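Local coordinates for UPF0255 protein frsA (Vibrio vulnificus, PDB 4I4C), which probably hydrolyses carboxylic esters, as a member of the FrsA family of alpha/beta hydrolases, at residues Ile180-Asn188 and Gln206-Arg214. Numbering follows the deposited sequence.
Sequences ITAHLHLTN and QTDMWRLFR
Q206 reaches strand 180-186 through both atoms of its amide. Q206 NE2 donates to the backbone O of T181 at 3.0 Å, almost straight (174° at the hydrogen) and in the amide's own plane. Q206 OE1 accepts the N-H of H183 ND1 at 2.7 Å; it lies in the imidazole plane, while ND1 sits above the amide plane, not on a lone pair, and the ring crosses the amide nearly at a right angle. With NE2 also bonded to D228 and OE1 to T226, the buried amide has partners on both atoms that fix which way it is flipped. The T207 methyl CG2 lies over one face of the H183 ring.

The strand is second from the edge of the mixed sheet of an alpha/beta-hydrolase fold, antiparallel to both its neighbours, 167-175 and 223-226. Helix 210-214 packs on it, the short axes passing 9.9 Å apart at 27°, and M209, the helix N-cap residue, lines with L212 the pocket occupied by a polyether.

F213 packs against side chain and backbone. Its CG sits anti to the backbone N (chi1 172°), which lays the ring face against H185 CB, centred over it in a CH-pi contact, 3.6 Å from the centroid. F213 CE1 comes within 3.4 Å of H185 O. The ring edge faces T187 N, and T187 CG2 is 4.1 Å from F213 CZ. The H185 imidazole, bonded through NE2 to Y157 and through ND1 to the M224 carbonyl, meets W210 edge against edge, H185 CD2 being 3.9 Å from W210 CZ3.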
ATOM      1  N   ILE A 180       7.058 -10.022  13.073  1.00 25.71           N
ATOM      2  CA  ILE A 180       6.488  -8.921  12.311  1.00 24.81           C
ATOM      3  C   ILE A 180       7.558  -7.849  12.179  1.00 24.72           C
ATOM      4  O   ILE A 180       8.117  -7.422  13.183  1.00 25.75           O
ATOM      5  CB  ILE A 180       5.289  -8.323  13.051  1.00 26.86           C
ATOM      6  CG1 ILE A 180       4.117  -9.310  13.030  1.00 24.63           C
ATOM      7  CG2 ILE A 180       4.911  -6.975  12.449  1.00 18.62           C
ATOM      8  CD1 ILE A 180       2.963  -8.903  13.958  1.00 25.09           C
ATOM      9  N   THR A 181       7.870  -7.442  10.950  1.00 25.45           N
ATOM     10  CA  THR A 181       8.844  -6.374  10.731  1.00 24.75           C
ATOM     11  C   THR A 181       8.152  -5.033  10.525  1.00 23.96           C
ATOM     12  O   THR A 181       7.356  -4.870   9.595  1.00 22.94           O
ATOM     13  CB  THR A 181       9.723  -6.630   9.506  1.00 23.25           C
ATOM     14  OG1 THR A 181      10.410  -7.879   9.655  1.00 24.76           O
ATOM     15  CG2 THR A 181      10.746  -5.511   9.359  1.00 23.57           C
ATOM     16  N   ALA A 182       8.470  -4.068  11.380  1.00 22.92           N
ATOM     17  CA  ALA A 182       7.851  -2.750  11.291  1.00 28.23           C
ATOM     18  C   ALA A 182       8.899  -1.636  11.325  1.00 29.26           C
ATOM     19  O   ALA A 182       9.993  -1.815  11.857  1.00 28.58           O
ATOM     20  CB  ALA A 182       6.810  -2.571  12.419  1.00 23.80           C
ATOM     21  N   HIS A 183       8.569  -0.484  10.757  1.00 26.60           N
ATOM     22  CA  HIS A 183       9.507   0.633  10.764  1.00 26.00           C
ATOM     23  C   HIS A 183       8.974   1.812  11.581  1.00 25.34           C
ATOM     24  O   HIS A 183       7.964   2.413  11.236  1.00 23.46           O
ATOM     25  CB  HIS A 183       9.837   1.084   9.339  1.00 30.07           C
ATOM     26  CG  HIS A 183      10.642   0.094   8.559  1.00 35.23           C
ATOM     27  ND1 HIS A 183      10.102  -1.057   8.026  1.00 32.91           N
ATOM     28  CD2 HIS A 183      11.957   0.078   8.224  1.00 42.90           C
ATOM     29  CE1 HIS A 183      11.044  -1.734   7.392  1.00 39.56           C
ATOM     30  NE2 HIS A 183      12.180  -1.063   7.499  1.00 37.41           N
ATOM     31  N   LEU A 184       9.686   2.145  12.652  1.00 23.32           N
ATOM     32  CA  LEU A 184       9.316   3.254  13.525  1.00 20.69           C
ATOM     33  C   LEU A 184      10.098   4.505  13.161  1.00 19.65           C
ATOM     34  O   LEU A 184      11.315   4.539  13.277  1.00 26.05           O
ATOM     35  CB  LEU A 184       9.573   2.878  14.991  1.00 20.37           C
ATOM     36  CG  LEU A 184       9.260   3.917  16.072  1.00 26.30           C
ATOM     37  CD1 LEU A 184       7.755   4.243  16.120  1.00 20.22           C
ATOM     38  CD2 LEU A 184       9.755   3.416  17.436  1.00 29.54           C
ATOM     39  N   HIS A 185       9.388   5.524  12.704  1.00 23.94           N
ATOM     40  CA  HIS A 185       9.979   6.794  12.313  1.00 22.75           C
ATOM     41  C   HIS A 185       9.752   7.819  13.417  1.00 21.63           C
ATOM     42  O   HIS A 185       8.609   8.131  13.743  1.00 22.69           O
ATOM     43  CB  HIS A 185       9.310   7.309  11.037  1.00 18.51           C
ATOM     44  CG  HIS A 185       9.273   6.306   9.930  1.00 19.90           C
ATOM     45  ND1 HIS A 185       8.543   5.145  10.000  1.00 20.67           N
ATOM     46  CD2 HIS A 185       9.891   6.299   8.721  1.00 24.25           C
ATOM     47  CE1 HIS A 185       8.710   4.455   8.879  1.00 21.69           C
ATOM     48  NE2 HIS A 185       9.520   5.135   8.093  1.00 24.29           N
ATOM     49  N   LEU A 186      10.830   8.359  13.974  1.00 22.05           N
ATOM     50  CA  LEU A 186      10.714   9.353  15.041  1.00 28.52           C
ATOM     51  C   LEU A 186      11.403  10.665  14.669  1.00 24.87           C
ATOM     52  O   LEU A 186      12.426  10.657  13.993  1.00 26.94           O
ATOM     53  CB  LEU A 186      11.321   8.797  16.322  1.00 26.57           C
ATOM     54  CG  LEU A 186      10.750   7.456  16.762  1.00 34.44           C
ATOM     55  CD1 LEU A 186      11.869   6.557  17.239  1.00 35.88           C
ATOM     56  CD2 LEU A 186       9.696   7.653  17.854  1.00 26.67           C
ATOM     57  N   THR A 187      10.847  11.794  15.107  1.00 23.09           N
ATOM     58  CA  THR A 187      11.493  13.090  14.889  1.00 23.93           C
ATOM     59  C   THR A 187      12.727  13.214  15.774  1.00 38.45           C
ATOM     60  O   THR A 187      13.744  13.815  15.391  1.00 33.29           O
ATOM     61  CB  THR A 187      10.553  14.256  15.195  1.00 32.84           C
ATOM     62  OG1 THR A 187      10.052  14.114  16.527  1.00 26.58           O
ATOM     63  CG2 THR A 187       9.384  14.262  14.227  1.00 31.44           C
ATOM     64  N   ASN A 188      12.617  12.630  16.963  1.00 32.78           N
ATOM     65  CA  ASN A 188      13.692  12.580  17.938  1.00 28.04           C
ATOM     66  C   ASN A 188      13.305  11.587  19.019  1.00 32.05           C
ATOM     67  O   ASN A 188      12.224  10.987  18.965  1.00 33.36           O
ATOM     68  CB  ASN A 188      13.956  13.960  18.553  1.00 29.72           C
ATOM     69  CG  ASN A 188      12.727  14.566  19.186  1.00 38.47           C
ATOM     70  OD1 ASN A 188      12.209  14.053  20.176  1.00 38.30           O
ATOM     71  ND2 ASN A 188      12.259  15.679  18.628  1.00 41.98           N
ATOM     72  N   GLN A 206       5.434  -1.233   2.763  1.00 17.33           N
ATOM     73  CA  GLN A 206       5.369  -0.337   3.919  1.00 16.43           C
ATOM     74  C   GLN A 206       6.348   0.834   3.822  1.00 21.50           C
ATOM     75  O   GLN A 206       6.212   1.853   4.516  1.00 13.61           O
ATOM     76  CB  GLN A 206       5.590  -1.125   5.208  1.00 13.79           C
ATOM     77  CG  GLN A 206       6.957  -1.763   5.348  1.00 14.46           C
ATOM     78  CD  GLN A 206       7.140  -2.319   6.740  1.00 20.69           C
ATOM     79  OE1 GLN A 206       7.460  -1.583   7.659  1.00 23.26           O
ATOM     80  NE2 GLN A 206       6.907  -3.616   6.908  1.00 21.34           N
ATOM     81  N   THR A 207       7.327   0.682   2.934  1.00 19.32           N
ATOM     82  CA  THR A 207       8.353   1.689   2.729  1.00 15.38           C
ATOM     83  C   THR A 207       7.914   2.749   1.692  1.00 18.31           C
ATOM     84  O   THR A 207       8.707   3.592   1.296  1.00 24.36           O
ATOM     85  CB  THR A 207       9.717   1.020   2.332  1.00 14.51           C
ATOM     86  OG1 THR A 207       9.489   0.015   1.349  1.00 19.69           O
ATOM     87  CG2 THR A 207      10.375   0.349   3.542  1.00 15.29           C
ATOM     88  N   ASP A 208       6.649   2.717   1.272  1.00 22.40           N
ATOM     89  CA  ASP A 208       6.167   3.636   0.234  1.00 23.96           C
ATOM     90  C   ASP A 208       5.526   4.904   0.802  1.00 20.19           C
ATOM     91  O   ASP A 208       4.880   5.639   0.066  1.00 19.65           O
ATOM     92  CB  ASP A 208       5.141   2.954  -0.700  1.00 22.78           C
ATOM     93  CG  ASP A 208       5.726   1.794  -1.495  1.00 24.87           C
ATOM     94  OD1 ASP A 208       6.958   1.605  -1.453  1.00 17.76           O
ATOM     95  OD2 ASP A 208       4.947   1.072  -2.161  1.00 19.07           O
ATOM     96  N   MET A 209       5.721   5.179   2.091  1.00 16.19           N
ATOM     97  CA  MET A 209       4.988   6.273   2.745  1.00 20.69           C
ATOM     98  C   MET A 209       5.867   7.252   3.514  1.00 19.89           C
ATOM     99  O   MET A 209       5.395   7.919   4.440  1.00 21.18           O
ATOM    100  CB  MET A 209       3.924   5.692   3.687  1.00 19.26           C
ATOM    101  CG  MET A 209       2.845   4.911   2.951  1.00 20.94           C
ATOM    102  SD  MET A 209       1.806   3.903   4.026  1.00 32.26           S
ATOM    103  CE  MET A 209       2.988   2.699   4.656  1.00 20.47           C
ATOM    104  N   TRP A 210       7.145   7.314   3.135  1.00 14.29           N
ATOM    105  CA  TRP A 210       8.098   8.237   3.730  1.00 20.73           C
ATOM    106  C   TRP A 210       7.606   9.687   3.787  1.00 18.39           C
ATOM    107  O   TRP A 210       7.811  10.366   4.782  1.00 22.66           O
ATOM    108  CB  TRP A 210       9.453   8.176   3.009  1.00 25.57           C
ATOM    109  CG  TRP A 210      10.324   9.315   3.402  1.00 29.44           C
ATOM    110  CD1 TRP A 210      10.677  10.383   2.634  1.00 35.53           C
ATOM    111  CD2 TRP A 210      10.924   9.523   4.685  1.00 28.76           C
ATOM    112  NE1 TRP A 210      11.477  11.240   3.356  1.00 35.69           N
ATOM    113  CE2 TRP A 210      11.640  10.736   4.618  1.00 33.93           C
ATOM    114  CE3 TRP A 210      10.934   8.795   5.878  1.00 20.80           C
ATOM    115  CZ2 TRP A 210      12.352  11.242   5.702  1.00 30.02           C
ATOM    116  CZ3 TRP A 210      11.644   9.304   6.959  1.00 27.09           C
ATOM    117  CH2 TRP A 210      12.340  10.514   6.862  1.00 25.35           C
ATOM    118  N   ARG A 211       6.940  10.157   2.736  1.00 15.50           N
ATOM    119  CA  ARG A 211       6.465  11.544   2.717  1.00 26.50           C
ATOM    120  C   ARG A 211       5.274  11.781   3.652  1.00 16.21           C
ATOM    121  O   ARG A 211       4.981  12.921   4.027  1.00 17.27           O
ATOM    122  CB  ARG A 211       6.139  11.990   1.286  1.00 36.88           C
ATOM    123  CG  ARG A 211       7.346  11.906   0.351  1.00 37.12           C
ATOM    124  CD  ARG A 211       7.477  13.118  -0.575  1.00 44.63           C
ATOM    125  NE  ARG A 211       8.797  13.146  -1.217  1.00 51.63           N
ATOM    126  CZ  ARG A 211       9.188  14.036  -2.129  1.00 51.85           C
ATOM    127  NH1 ARG A 211       8.358  14.995  -2.529  1.00 54.29           N
ATOM    128  NH2 ARG A 211      10.413  13.964  -2.646  1.00 49.14           N
ATOM    129  N   LEU A 212       4.581  10.709   4.020  1.00 14.96           N
ATOM    130  CA  LEU A 212       3.497  10.834   4.999  1.00 14.78           C
ATOM    131  C   LEU A 212       4.098  11.331   6.308  1.00 24.26           C
ATOM    132  O   LEU A 212       3.581  12.266   6.923  1.00 24.92           O
ATOM    133  CB  LEU A 212       2.801   9.499   5.219  1.00 14.18           C
ATOM    134  CG  LEU A 212       1.728   9.496   6.294  1.00 18.81           C
ATOM    135  CD1 LEU A 212       0.702  10.581   5.978  1.00 17.24           C
ATOM    136  CD2 LEU A 212       1.094   8.112   6.330  1.00 16.99           C
ATOM    137  N   PHE A 213       5.199  10.703   6.715  1.00 21.31           N
ATOM    138  CA  PHE A 213       5.949  11.124   7.903  1.00 24.51           C
ATOM    139  C   PHE A 213       6.677  12.456   7.687  1.00 19.06           C
ATOM    140  O   PHE A 213       6.524  13.378   8.476  1.00 28.34           O
ATOM    141  CB  PHE A 213       6.958  10.041   8.320  1.00 22.60           C
ATOM    142  CG  PHE A 213       7.901  10.467   9.422  1.00 20.39           C
ATOM    143  CD1 PHE A 213       7.476  10.504  10.744  1.00 26.06           C
ATOM    144  CD2 PHE A 213       9.210  10.817   9.143  1.00 26.99           C
ATOM    145  CE1 PHE A 213       8.341  10.884  11.757  1.00 22.87           C
ATOM    146  CE2 PHE A 213      10.077  11.200  10.158  1.00 27.94           C
ATOM    147  CZ  PHE A 213       9.638  11.230  11.460  1.00 22.37           C
ATOM    148  N   ARG A 214       7.467  12.563   6.621  1.00 22.12           N
ATOM    149  CA  ARG A 214       8.338  13.735   6.438  1.00 21.96           C
ATOM    150  C   ARG A 214       7.575  15.052   6.294  1.00 23.93           C
ATOM    151  O   ARG A 214       7.951  16.060   6.882  1.00 25.66           O
ATOM    152  CB  ARG A 214       9.268  13.558   5.228  1.00 18.40           C
ATOM    153  CG  ARG A 214      10.445  14.529   5.197  1.00 29.99           C
ATOM    154  CD  ARG A 214      11.084  14.560   3.789  1.00 41.79           C
ATOM    155  NE  ARG A 214      10.102  14.967   2.784  1.00 46.70           N
ATOM    156  CZ  ARG A 214      10.336  15.077   1.479  1.00 44.17           C
ATOM    157  NH1 ARG A 214      11.541  14.810   0.975  1.00 47.99           N
ATOM    158  NH2 ARG A 214       9.354  15.461   0.680  1.00 38.55           N
TER